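Local coordinates for protein aldehyde dehydrogenase (Trypanosoma brucei, PDB 5NNO) that probably oxidises aldehydes with NAD+ as the cofactor, and binds both NAD and a benzoxaborole aldehyde in this structure, at residues A[225-230]-A[360-365]; A[323-328]-A[367-372]; A[107-112]-A[460-465]. One frame throughout, in Å; residues are numbered along the deposited sequence.

Interaction 1 (A[225-230]-A[360-365]). With NAD (nicotinamide-adenine-dinucleotide), chain C.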
loop_
_atom_site.group_PDB
_atom_site.type_symbol
_atom_site.label_atom_id
_atom_site.label_comp_id
_atom_site.label_asym_id
_atom_site.label_seq_id
_atom_site.Cartn_x
_atom_site.Cartn_y
_atom_site.Cartn_z
ATOM N N GLY A 225 5.024 -12.187 -10.619
ATOM C CA GLY A 225 4.417 -13.275 -11.346
ATOM C C GLY A 225 3.972 -14.453 -10.517
ATOM O O GLY A 225 3.652 -14.331 -9.337
ATOM N N GLY A 226 4.009 -15.610 -11.169
ATOM C CA GLY A 226 3.365 -16.823 -10.723
ATOM C C GLY A 226 2.764 -17.525 -11.923
ATOM O O GLY A 226 2.974 -17.136 -13.080
ATOM N N LYS A 227 1.998 -18.567 -11.662
ATOM C CA LYS A 227 1.499 -19.415 -12.724
ATOM C C LYS A 227 0.032 -19.136 -12.953
ATOM O O LYS A 227 -0.806 -19.692 -12.277
ATOM C CB LYS A 227 1.736 -20.876 -12.359
ATOM C CG LYS A 227 3.197 -21.208 -12.086
ATOM C CD LYS A 227 3.351 -22.580 -11.451
ATOM C CE LYS A 227 3.021 -23.695 -12.430
ATOM N NZ LYS A 227 3.925 -23.742 -13.612
ATOM N N SER A 228 -0.260 -18.262 -13.915
ATOM C CA SER A 228 -1.633 -17.895 -14.245
ATOM C C SER A 228 -2.438 -19.065 -14.854
ATOM O O SER A 228 -2.190 -19.440 -16.015
ATOM C CB SER A 228 -1.641 -16.714 -15.211
ATOM O OG SER A 228 -1.006 -15.574 -14.653
ATOM N N PRO A 229 -3.394 -19.634 -14.088
ATOM C CA PRO A 229 -4.125 -20.790 -14.627
ATOM C C PRO A 229 -5.166 -20.411 -15.669
ATOM O O PRO A 229 -5.678 -19.289 -15.642
ATOM C CB PRO A 229 -4.844 -21.390 -13.401
ATOM C CG PRO A 229 -4.395 -20.581 -12.209
ATOM C CD PRO A 229 -3.889 -19.270 -12.747
ATOM N N VAL A 230 -5.458 -21.350 -16.580
ATOM C CA VAL A 230 -6.637 -21.284 -17.444
ATOM C C VAL A 230 -7.538 -22.501 -17.183
ATOM O O VAL A 230 -7.167 -23.640 -17.417
ATOM C CB VAL A 230 -6.274 -21.261 -18.931
ATOM C CG1 VAL A 230 -7.524 -21.155 -19.775
ATOM C CG2 VAL A 230 -5.373 -20.105 -19.274
ATOM N N PRO A 360 9.167 -29.815 -11.660
ATOM C CA PRO A 360 9.442 -28.381 -11.752
ATOM C C PRO A 360 8.608 -27.551 -12.752
ATOM O O PRO A 360 8.278 -26.405 -12.434
ATOM C CB PRO A 360 10.929 -28.355 -12.148
ATOM C CG PRO A 360 11.505 -29.513 -11.428
ATOM C CD PRO A 360 10.409 -30.563 -11.375
ATOM N N VAL A 361 8.266 -28.108 -13.919
ATOM C CA VAL A 361 7.396 -27.445 -14.912
ATOM C C VAL A 361 6.069 -27.002 -14.360
ATOM O O VAL A 361 5.482 -26.048 -14.883
ATOM C CB VAL A 361 7.119 -28.316 -16.193
ATOM C CG1 VAL A 361 6.176 -29.479 -15.943
ATOM C CG2 VAL A 361 6.543 -27.475 -17.331
ATOM N N MET A 362 5.568 -27.732 -13.357
ATOM C CA MET A 362 4.306 -27.382 -12.694
ATOM C C MET A 362 4.430 -26.845 -11.246
ATOM O O MET A 362 3.424 -26.765 -10.542
ATOM C CB MET A 362 3.337 -28.574 -12.794
ATOM C CG MET A 362 2.503 -28.546 -14.044
ATOM S SD MET A 362 1.510 -27.058 -14.202
ATOM C CE MET A 362 0.267 -27.339 -12.942
ATOM N N GLN A 363 5.648 -26.460 -10.844
ATOM C CA GLN A 363 5.927 -25.848 -9.545
ATOM C C GLN A 363 6.396 -24.376 -9.646
ATOM O O GLN A 363 6.074 -23.559 -8.781
ATOM C CB GLN A 363 7.019 -26.654 -8.826
ATOM C CG GLN A 363 6.548 -27.928 -8.145
ATOM C CD GLN A 363 5.465 -27.661 -7.112
ATOM O OE1 GLN A 363 5.710 -27.009 -6.077
ATOM N NE2 GLN A 363 4.234 -28.140 -7.409
ATOM N N GLU A 364 7.159 -24.063 -10.688
ATOM C CA GLU A 364 7.730 -22.735 -10.917
ATOM C C GLU A 364 7.078 -22.088 -12.133
ATOM O O GLU A 364 6.521 -22.800 -13.021
ATOM C CB GLU A 364 9.228 -22.857 -11.204
ATOM C CG GLU A 364 9.967 -23.989 -10.494
ATOM C CD GLU A 364 11.393 -24.130 -11.020
ATOM O OE1 GLU A 364 11.922 -23.125 -11.560
ATOM O OE2 GLU A 364 12.006 -25.222 -10.886
ATOM N N GLU A 365 7.180 -20.762 -12.210
ATOM C CA GLU A 365 6.629 -20.027 -13.353
ATOM C C GLU A 365 7.407 -20.368 -14.618
ATOM O O GLU A 365 8.641 -20.382 -14.601
ATOM C CB GLU A 365 6.663 -18.518 -13.117
ATOM C CG GLU A 365 5.968 -17.730 -14.229
ATOM C CD GLU A 365 6.017 -16.229 -14.035
ATOM O OE1 GLU A 365 6.480 -15.776 -12.951
ATOM O OE2 GLU A 365 5.576 -15.503 -14.969
HETATM P PA NAD C . 14.650 -9.534 -13.716
HETATM O O1A NAD C . 15.453 -10.598 -12.993
HETATM O O2A NAD C . 15.080 -8.964 -15.055
HETATM O O5B NAD C . 14.472 -8.308 -12.674
HETATM C C5B NAD C . 13.918 -7.039 -13.035
HETATM C C4B NAD C . 14.819 -5.881 -12.595
HETATM O O4B NAD C . 15.468 -6.221 -11.359
HETATM C C3B NAD C . 15.911 -5.507 -13.605
HETATM O O3B NAD C . 15.902 -4.095 -13.872
HETATM C C2B NAD C . 17.216 -5.914 -12.950
HETATM O O2B NAD C . 18.266 -4.982 -13.228
HETATM C C1B NAD C . 16.862 -5.932 -11.463
HETATM N N9A NAD C . 17.652 -6.889 -10.649
HETATM C C8A NAD C . 18.025 -8.158 -10.938
HETATM N N7A NAD C . 18.765 -8.685 -9.919
HETATM C C5A NAD C . 18.858 -7.736 -8.963
HETATM C C6A NAD C . 19.482 -7.604 -7.630
HETATM N N6A NAD C . 20.166 -8.630 -7.114
HETATM N N1A NAD C . 19.353 -6.444 -6.953
HETATM C C2A NAD C . 18.667 -5.402 -7.461
HETATM N N3A NAD C . 18.073 -5.451 -8.668
HETATM C C4A NAD C . 18.132 -6.563 -9.449
HETATM O O3 NAD C . 13.178 -10.144 -13.903
HETATM P PN NAD C . 13.024 -11.556 -14.669
HETATM O O1N NAD C . 13.419 -12.683 -13.738
HETATM O O2N NAD C . 13.725 -11.472 -15.998
HETATM O O5D NAD C . 11.421 -11.596 -14.836
HETATM C C5D NAD C . 10.758 -12.171 -13.719
HETATM C C4D NAD C . 9.284 -11.871 -13.602
HETATM O O4D NAD C . 8.862 -10.561 -13.977
HETATM C C3D NAD C . 8.486 -12.813 -14.464
HETATM O O3D NAD C . 8.325 -14.029 -13.741
HETATM C C2D NAD C . 7.205 -12.041 -14.690
HETATM O O2D NAD C . 6.101 -12.759 -14.151
HETATM C C1D NAD C . 7.442 -10.686 -14.001
HETATM N N1N NAD C . 6.764 -9.611 -14.720
HETATM C C2N NAD C . 5.680 -9.012 -14.180
HETATM C C3N NAD C . 4.997 -8.006 -14.878
HETATM C C7N NAD C . 3.790 -7.301 -14.327
HETATM O O7N NAD C . 3.597 -6.143 -14.649
HETATM N N7N NAD C . 2.949 -7.932 -13.509
HETATM C C4N NAD C . 5.464 -7.635 -16.134
HETATM C C5N NAD C . 6.579 -8.262 -16.659
HETATM C C6N NAD C . 7.214 -9.256 -15.932
#
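The flat carboxylate of Glu365 lies against the Gly226 peptide. Gly226 O sits over one face, 3.3 Å from Glu365 CD. Gly226 N is on that same face and donates a weak hydrogen bond of 3.1 Å to Glu365 OE1, bent to 146°. NAD O3D comes from the opposite side of the plane and donates to Glu365 OE1 at 2.7 Å. NAD O2D lies close to the plane, beyond the oxygens, and donates to Glu365 OE2 at 2.9 Å. The Glu365 chain is extended, with CG anti to the backbone N (chi1 -174°), and this stretch carries the carboxylate to the sugar. The two ribose bonds and the peptide on its face hold the group in place. A glutamate that binds the nicotinamide ribose this way is well known in aldehyde dehydrogenases. Behind it, Lys227 runs alongside the 360-365 turn and bends at chi3 and chi4. Its NZ donates to Glu364 O at 2.8 Å, from above that carbonyl plane, and to Val361 O at 3.1 Å. Asp263 forms a salt bridge with the same NZ, so the buried ammonium has three oxygen partners. Lys227 CE also meets Met362 SD at 4.1 Å. Strand 229-232 continues between strands 264-268 and 394-398. Met362 packs on Tyr264 of strand 264-268 and on Pro372 and Leu374 of strand 370-376, so the turn lies against the same sheet.

Interaction 2 (A[323-328]-A[367-372]). With NAD (nicotinamide-adenine-dinucleotide), chain C.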
loop_
_atom_site.group_PDB
_atom_site.type_symbol
_atom_site.label_atom_id
_atom_site.label_comp_id
_atom_site.label_asym_id
_atom_site.label_seq_id
_atom_site.Cartn_x
_atom_site.Cartn_y
_atom_site.Cartn_z
ATOM N N GLN A 323 17.491 -23.614 -22.043
ATOM C CA GLN A 323 17.772 -24.951 -21.504
ATOM C C GLN A 323 16.807 -25.371 -20.408
ATOM O O GLN A 323 16.360 -26.511 -20.383
ATOM C CB GLN A 323 19.199 -25.032 -20.960
ATOM C CG GLN A 323 20.269 -24.982 -22.039
ATOM C CD GLN A 323 21.595 -24.420 -21.566
ATOM O OE1 GLN A 323 21.931 -24.448 -20.362
ATOM N NE2 GLN A 323 22.376 -23.907 -22.520
ATOM N N ARG A 324 16.510 -24.440 -19.501
ATOM C CA ARG A 324 15.486 -24.634 -18.476
ATOM C C ARG A 324 14.150 -25.051 -19.091
ATOM O O ARG A 324 13.483 -25.956 -18.596
ATOM C CB ARG A 324 15.328 -23.342 -17.647
ATOM C CG ARG A 324 14.271 -23.386 -16.548
ATOM C CD ARG A 324 14.279 -22.103 -15.721
ATOM N NE ARG A 324 13.092 -22.045 -14.849
ATOM C CZ ARG A 324 11.875 -21.637 -15.229
ATOM N NH1 ARG A 324 11.629 -21.210 -16.471
ATOM N NH2 ARG A 324 10.886 -21.646 -14.346
ATOM N N LEU A 325 13.768 -24.380 -20.172
ATOM C CA LEU A 325 12.503 -24.641 -20.852
ATOM C C LEU A 325 12.512 -25.970 -21.641
ATOM O O LEU A 325 11.471 -26.620 -21.766
ATOM C CB LEU A 325 12.124 -23.448 -21.730
ATOM C CG LEU A 325 11.672 -22.210 -20.930
ATOM C CD1 LEU A 325 11.652 -20.938 -21.783
ATOM C CD2 LEU A 325 10.309 -22.399 -20.270
ATOM N N MET A 326 13.679 -26.359 -22.162
ATOM C CA MET A 326 13.846 -27.669 -22.825
ATOM C C MET A 326 13.855 -28.852 -21.836
ATOM O O MET A 326 13.534 -29.963 -22.227
ATOM C CB MET A 326 15.117 -27.697 -23.684
ATOM C CG MET A 326 15.139 -26.708 -24.834
ATOM S SD MET A 326 13.842 -26.900 -26.062
ATOM C CE MET A 326 14.221 -28.548 -26.648
ATOM N N GLU A 327 14.227 -28.611 -20.575
ATOM C CA GLU A 327 14.169 -29.635 -19.515
ATOM C C GLU A 327 12.753 -29.847 -18.973
ATOM O O GLU A 327 12.415 -30.935 -18.498
ATOM C CB GLU A 327 15.092 -29.270 -18.349
ATOM C CG GLU A 327 16.567 -29.078 -18.716
ATOM C CD GLU A 327 17.360 -30.359 -18.614
ATOM O OE1 GLU A 327 17.284 -31.163 -19.578
ATOM O OE2 GLU A 327 18.047 -30.548 -17.575
ATOM N N PHE A 328 11.933 -28.800 -19.014
ATOM C CA PHE A 328 10.489 -28.926 -18.733
ATOM C C PHE A 328 9.742 -29.867 -19.682
ATOM O O PHE A 328 8.707 -30.418 -19.305
ATOM C CB PHE A 328 9.792 -27.564 -18.761
ATOM C CG PHE A 328 10.138 -26.645 -17.603
ATOM C CD1 PHE A 328 10.568 -27.128 -16.345
ATOM C CD2 PHE A 328 9.975 -25.268 -17.757
ATOM C CE1 PHE A 328 10.855 -26.263 -15.313
ATOM C CE2 PHE A 328 10.255 -24.396 -16.705
ATOM C CZ PHE A 328 10.687 -24.901 -15.483
ATOM N N PHE A 367 7.192 -19.017 -17.987
ATOM C CA PHE A 367 7.664 -17.797 -18.627
ATOM C C PHE A 367 8.342 -18.129 -19.964
ATOM O O PHE A 367 9.452 -17.707 -20.274
ATOM C CB PHE A 367 8.565 -16.988 -17.649
ATOM C CG PHE A 367 8.551 -15.506 -17.912
ATOM C CD1 PHE A 367 7.359 -14.797 -17.842
ATOM C CD2 PHE A 367 9.712 -14.834 -18.270
ATOM C CE1 PHE A 367 7.321 -13.452 -18.121
ATOM C CE2 PHE A 367 9.680 -13.475 -18.538
ATOM C CZ PHE A 367 8.483 -12.780 -18.460
ATOM N N GLY A 368 7.614 -18.907 -20.747
ATOM C CA GLY A 368 8.144 -19.527 -21.957
ATOM C C GLY A 368 7.041 -20.230 -22.727
ATOM O O GLY A 368 5.876 -20.180 -22.335
ATOM N N PRO A 369 7.385 -20.896 -23.827
ATOM C CA PRO A 369 6.352 -21.430 -24.715
ATOM C C PRO A 369 5.745 -22.799 -24.300
ATOM O O PRO A 369 4.824 -23.276 -24.952
ATOM C CB PRO A 369 7.090 -21.527 -26.058
ATOM C CG PRO A 369 8.405 -20.821 -25.851
ATOM C CD PRO A 369 8.713 -21.044 -24.431
ATOM N N ILE A 370 6.231 -23.384 -23.205
ATOM C CA ILE A 370 5.729 -24.646 -22.638
ATOM C C ILE A 370 4.344 -24.453 -21.989
ATOM O O ILE A 370 4.198 -23.607 -21.096
ATOM C CB ILE A 370 6.739 -25.170 -21.568
ATOM C CG1 ILE A 370 8.171 -25.315 -22.137
ATOM C CG2 ILE A 370 6.305 -26.483 -20.944
ATOM C CD1 ILE A 370 8.279 -26.163 -23.408
ATOM N N LEU A 371 3.347 -25.236 -22.400
ATOM C CA LEU A 371 1.991 -25.174 -21.826
ATOM C C LEU A 371 1.522 -26.571 -21.367
ATOM O O LEU A 371 1.079 -27.393 -22.195
ATOM C CB LEU A 371 0.997 -24.588 -22.838
ATOM C CG LEU A 371 -0.445 -24.271 -22.402
ATOM C CD1 LEU A 371 -0.548 -23.113 -21.425
ATOM C CD2 LEU A 371 -1.304 -23.966 -23.629
ATOM N N PRO A 372 1.632 -26.863 -20.045
ATOM C CA PRO A 372 1.053 -28.110 -19.516
ATOM C C PRO A 372 -0.477 -28.093 -19.526
ATOM O O PRO A 372 -1.071 -27.026 -19.370
ATOM C CB PRO A 372 1.577 -28.149 -18.078
ATOM C CG PRO A 372 2.849 -27.360 -18.113
ATOM C CD PRO A 372 2.560 -26.247 -19.075
HETATM P PA NAD C . 14.650 -9.534 -13.716
HETATM O O1A NAD C . 15.453 -10.598 -12.993
HETATM O O2A NAD C . 15.080 -8.964 -15.055
HETATM O O5B NAD C . 14.472 -8.308 -12.674
HETATM C C5B NAD C . 13.918 -7.039 -13.035
HETATM C C4B NAD C . 14.819 -5.881 -12.595
HETATM O O4B NAD C . 15.468 -6.221 -11.359
HETATM C C3B NAD C . 15.911 -5.507 -13.605
HETATM O O3B NAD C . 15.902 -4.095 -13.872
HETATM C C2B NAD C . 17.216 -5.914 -12.950
HETATM O O2B NAD C . 18.266 -4.982 -13.228
HETATM C C1B NAD C . 16.862 -5.932 -11.463
HETATM N N9A NAD C . 17.652 -6.889 -10.649
HETATM C C8A NAD C . 18.025 -8.158 -10.938
HETATM N N7A NAD C . 18.765 -8.685 -9.919
HETATM C C5A NAD C . 18.858 -7.736 -8.963
HETATM C C6A NAD C . 19.482 -7.604 -7.630
HETATM N N6A NAD C . 20.166 -8.630 -7.114
HETATM N N1A NAD C . 19.353 -6.444 -6.953
HETATM C C2A NAD C . 18.667 -5.402 -7.461
HETATM N N3A NAD C . 18.073 -5.451 -8.668
HETATM C C4A NAD C . 18.132 -6.563 -9.449
HETATM O O3 NAD C . 13.178 -10.144 -13.903
HETATM P PN NAD C . 13.024 -11.556 -14.669
HETATM O O1N NAD C . 13.419 -12.683 -13.738
HETATM O O2N NAD C . 13.725 -11.472 -15.998
HETATM O O5D NAD C . 11.421 -11.596 -14.836
HETATM C C5D NAD C . 10.758 -12.171 -13.719
HETATM C C4D NAD C . 9.284 -11.871 -13.602
HETATM O O4D NAD C . 8.862 -10.561 -13.977
HETATM C C3D NAD C . 8.486 -12.813 -14.464
HETATM O O3D NAD C . 8.325 -14.029 -13.741
HETATM C C2D NAD C . 7.205 -12.041 -14.690
HETATM O O2D NAD C . 6.101 -12.759 -14.151
HETATM C C1D NAD C . 7.442 -10.686 -14.001
HETATM N N1N NAD C . 6.764 -9.611 -14.720
HETATM C C2N NAD C . 5.680 -9.012 -14.180
HETATM C C3N NAD C . 4.997 -8.006 -14.878
HETATM C C7N NAD C . 3.790 -7.301 -14.327
HETATM O O7N NAD C . 3.597 -6.143 -14.649
HETATM N N7N NAD C . 2.949 -7.932 -13.509
HETATM C C4N NAD C . 5.464 -7.635 -16.134
HETATM C C5N NAD C . 6.579 -8.262 -16.659
HETATM C C6N NAD C . 7.214 -9.256 -15.932
#
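Leu325 points its CB from helix 319-327 toward the 367-372 segment. Chi1 (-72°) sets CG anti to the carbonyl carbon, and with chi2 near 165° both methyls reach Gly368 CA. CD1 rests on Gly368 CA at 3.8 Å and on the ring atom Pro369 CD at 4.0 Å, with the leucine and proline side chains roughly at right angles. CD2 also reaches Gly368 CA, and it touches Ile370 CG1 at 4.1 Å. The leucine and isoleucine run antiparallel past one another. The isoleucine goes on to the helix backbone, where Ile370 CG1 lies 3.6 Å from Leu325 O. One turn on, Phe328 CB meets Ile370 CG2 at 4.3 Å. No hydrogen bond crosses between the segments, and the contact is buried apolar packing. Ile347 of strand 346-353 adds to it from outside. Beside it, Phe328 CZ stands 3.4 Å above the centre of the Arg324 guanidinium. Arg324 donates to the backbone oxygens of Glu365 and Ile366, which ties the helix to the approach to Phe367. The Phe367 ring turns away from the helix and lays one face against NAD, with Phe367 CE1 3.7 Å from NAD C2D. A Phe-Gly-Pro run just after the ribose-binding glutamate is a hallmark of aldehyde dehydrogenases; here its Phe367 ring forms one wall of the nicotinamide ribose site, while Gly368 and Pro369 receive Leu325.

Interaction 3 (A[107-112]-A[460-465])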
loop_
_atom_site.group_PDB
_atom_site.type_symbol
_atom_site.label_atom_id
_atom_site.label_comp_id
_atom_site.label_asym_id
_atom_site.label_seq_id
_atom_site.Cartn_x
_atom_site.Cartn_y
_atom_site.Cartn_z
ATOM N N ALA A 107 -19.595 14.882 11.203
ATOM C CA ALA A 107 -20.527 15.301 10.153
ATOM C C ALA A 107 -21.044 16.736 10.300
ATOM O O ALA A 107 -21.679 17.261 9.385
ATOM C CB ALA A 107 -21.705 14.348 10.092
ATOM N N LEU A 108 -20.813 17.359 11.449
ATOM C CA LEU A 108 -21.092 18.793 11.618
ATOM C C LEU A 108 -19.987 19.679 11.045
ATOM O O LEU A 108 -20.172 20.890 10.893
ATOM C CB LEU A 108 -21.289 19.133 13.098
ATOM C CG LEU A 108 -22.494 18.464 13.750
ATOM C CD1 LEU A 108 -22.323 18.496 15.270
ATOM C CD2 LEU A 108 -23.805 19.100 13.287
ATOM N N ASP A 109 -18.832 19.079 10.761
ATOM C CA ASP A 109 -17.632 19.812 10.359
ATOM C C ASP A 109 -17.532 19.812 8.826
ATOM O O ASP A 109 -18.394 19.241 8.161
ATOM C CB ASP A 109 -16.401 19.169 11.019
ATOM C CG ASP A 109 -16.521 19.107 12.568
ATOM O OD1 ASP A 109 -17.042 20.080 13.175
ATOM O OD2 ASP A 109 -16.084 18.104 13.180
ATOM N N ASP A 110 -16.513 20.485 8.282
ATOM C CA ASP A 110 -16.229 20.486 6.837
ATOM C C ASP A 110 -14.995 19.644 6.643
ATOM O O ASP A 110 -13.930 20.007 7.103
ATOM C CB ASP A 110 -15.983 21.913 6.305
ATOM C CG ASP A 110 -15.336 21.936 4.900
ATOM O OD1 ASP A 110 -15.481 20.957 4.135
ATOM O OD2 ASP A 110 -14.659 22.951 4.580
ATOM N N CYS A 111 -15.144 18.524 5.947
ATOM C CA CYS A 111 -14.081 17.547 5.805
ATOM C C CYS A 111 -13.745 17.285 4.342
ATOM O O CYS A 111 -14.577 17.496 3.463
ATOM C CB CYS A 111 -14.477 16.282 6.553
ATOM S SG CYS A 111 -14.551 16.590 8.355
ATOM N N GLU A 112 -12.507 16.857 4.082
ATOM C CA GLU A 112 -11.983 16.772 2.721
ATOM C C GLU A 112 -10.793 15.804 2.591
ATOM O O GLU A 112 -9.940 15.715 3.482
ATOM C CB GLU A 112 -11.541 18.164 2.275
ATOM C CG GLU A 112 -11.988 18.585 0.894
ATOM C CD GLU A 112 -11.388 19.929 0.486
ATOM O OE1 GLU A 112 -10.153 20.087 0.613
ATOM O OE2 GLU A 112 -12.143 20.815 0.025
ATOM N N MET A 460 -9.627 18.383 8.010
ATOM C CA MET A 460 -10.855 18.702 8.757
ATOM C C MET A 460 -10.817 20.186 9.077
ATOM O O MET A 460 -9.820 20.693 9.591
ATOM C CB MET A 460 -10.947 17.861 10.054
ATOM C CG MET A 460 -12.183 18.132 10.922
ATOM S SD MET A 460 -12.310 17.312 12.545
ATOM C CE MET A 460 -12.978 15.735 12.053
ATOM N N ARG A 461 -11.913 20.885 8.795
ATOM C CA ARG A 461 -12.046 22.295 9.177
ATOM C C ARG A 461 -13.130 22.396 10.240
ATOM O O ARG A 461 -14.224 21.894 10.048
ATOM C CB ARG A 461 -12.335 23.189 7.954
ATOM C CG ARG A 461 -11.351 22.963 6.787
ATOM C CD ARG A 461 -11.165 24.160 5.861
ATOM N NE ARG A 461 -10.206 23.846 4.789
ATOM C CZ ARG A 461 -10.500 23.195 3.638
ATOM N NH1 ARG A 461 -11.744 22.781 3.341
ATOM N NH2 ARG A 461 -9.535 22.937 2.751
ATOM N N ARG A 462 -12.781 23.009 11.380
ATOM C CA ARG A 462 -13.725 23.341 12.446
ATOM C C ARG A 462 -13.746 24.834 12.693
ATOM O O ARG A 462 -12.813 25.550 12.316
ATOM C CB ARG A 462 -13.336 22.670 13.755
ATOM C CG ARG A 462 -13.170 21.168 13.654
ATOM C CD ARG A 462 -13.227 20.468 14.996
ATOM N NE ARG A 462 -14.129 21.133 15.957
ATOM C CZ ARG A 462 -15.329 20.708 16.339
ATOM N NH1 ARG A 462 -15.847 19.578 15.878
ATOM N NH2 ARG A 462 -16.041 21.427 17.191
ATOM N N GLY A 463 -14.821 25.281 13.341
ATOM C CA GLY A 463 -14.971 26.664 13.812
ATOM C C GLY A 463 -14.621 26.740 15.280
ATOM O O GLY A 463 -14.271 25.730 15.891
ATOM N N PHE A 464 -14.744 27.927 15.862
ATOM C CA PHE A 464 -14.453 28.117 17.302
ATOM C C PHE A 464 -15.681 28.030 18.227
ATOM O O PHE A 464 -15.543 28.214 19.430
ATOM C CB PHE A 464 -13.703 29.438 17.525
ATOM C CG PHE A 464 -12.247 29.394 17.104
ATOM C CD1 PHE A 464 -11.330 28.605 17.801
ATOM C CD2 PHE A 464 -11.781 30.162 16.029
ATOM C CE1 PHE A 464 -9.993 28.578 17.433
ATOM C CE2 PHE A 464 -10.447 30.127 15.658
ATOM C CZ PHE A 464 -9.552 29.339 16.362
ATOM N N LEU A 465 -16.844 27.669 17.682
ATOM C CA LEU A 465 -18.117 27.681 18.420
ATOM C C LEU A 465 -18.370 26.322 19.112
ATOM O O LEU A 465 -17.678 25.333 18.832
ATOM C CB LEU A 465 -19.273 27.993 17.462
ATOM C CG LEU A 465 -19.234 29.151 16.442
ATOM C CD1 LEU A 465 -19.702 30.475 17.046
ATOM C CD2 LEU A 465 -17.934 29.362 15.651
#
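Asp110 and Arg461 are joined twice, by backbone and by side chains. Arg461 N donates to Asp110 O at 2.8 Å, and Asp110 N donates back to Arg461 O at 3.2 Å. Both bonds are nearly straight, at 164° and 167°. The two side chains run abreast in one direction. Arg461 NH1 makes a salt bridge of 3.2 Å to Asp110 OD2, which it meets from above the carboxylate plane, although the oxygen lies at the edge of the guanidinium. The other oxygen of Asp110 is paired with Lys99. Glu112 adds a long salt bridge of 3.6 Å from OE1 to Arg461 NH2, while Gln114 also holds OE1. The three residues form a salt-bridge network. A separate bridge runs from Asp109 OD1 to Arg462 NH1 at 3.0 Å, with the two flat groups turned 77° apart. Ser467 holds the other terminal nitrogen of Arg462. Asp110-Arg461 is the hydrogen-bonded pair of an antiparallel ladder between strands 110-124 and 454-461, and Cys111-Met460 is the non-hydrogen-bonded pair beside it. The outer ends of these strands form the projecting arm, the oligomerisation element of aldehyde dehydrogenases. Here Met460 and Arg461 also pair, in parallel, with a strand of the second subunit, which extends the sheet into that subunit. On the sheet face opposite Asp110 and Arg461, Cys111 SG packs on Met460 CG at 3.8 Å. Met460 is extended as far as SD, which lies 3.9 Å from Asp109 OD2; the bend at chi3 sets CE near Cys111 SG. Cys111 packs on Leu431 and Met460 on Ala428, both of the second subunit.

Overall arrangement
From the N terminus, segment 107-112 comes first and opens the longest loop. Segments 225-230 and 323-328 follow. Interaction 1 closes when 360-365 returns to 225-230, and interaction 2 closes soon after, when 367-372 meets 323-328. Their segments alternate, so the two loops cross. Both contacts reach the same mixed sheet and touch NAD, with centres about 11 Å apart. Interaction 3 closes last, at 460-465, and its loop encloses the other two. It ties the ends of strands 110-124 and 454-461 together in the arm, on the opposite side of the chain's centre. Its centre lies about 52 Å from that of interaction 1 and about 61 Å from that of interaction 2.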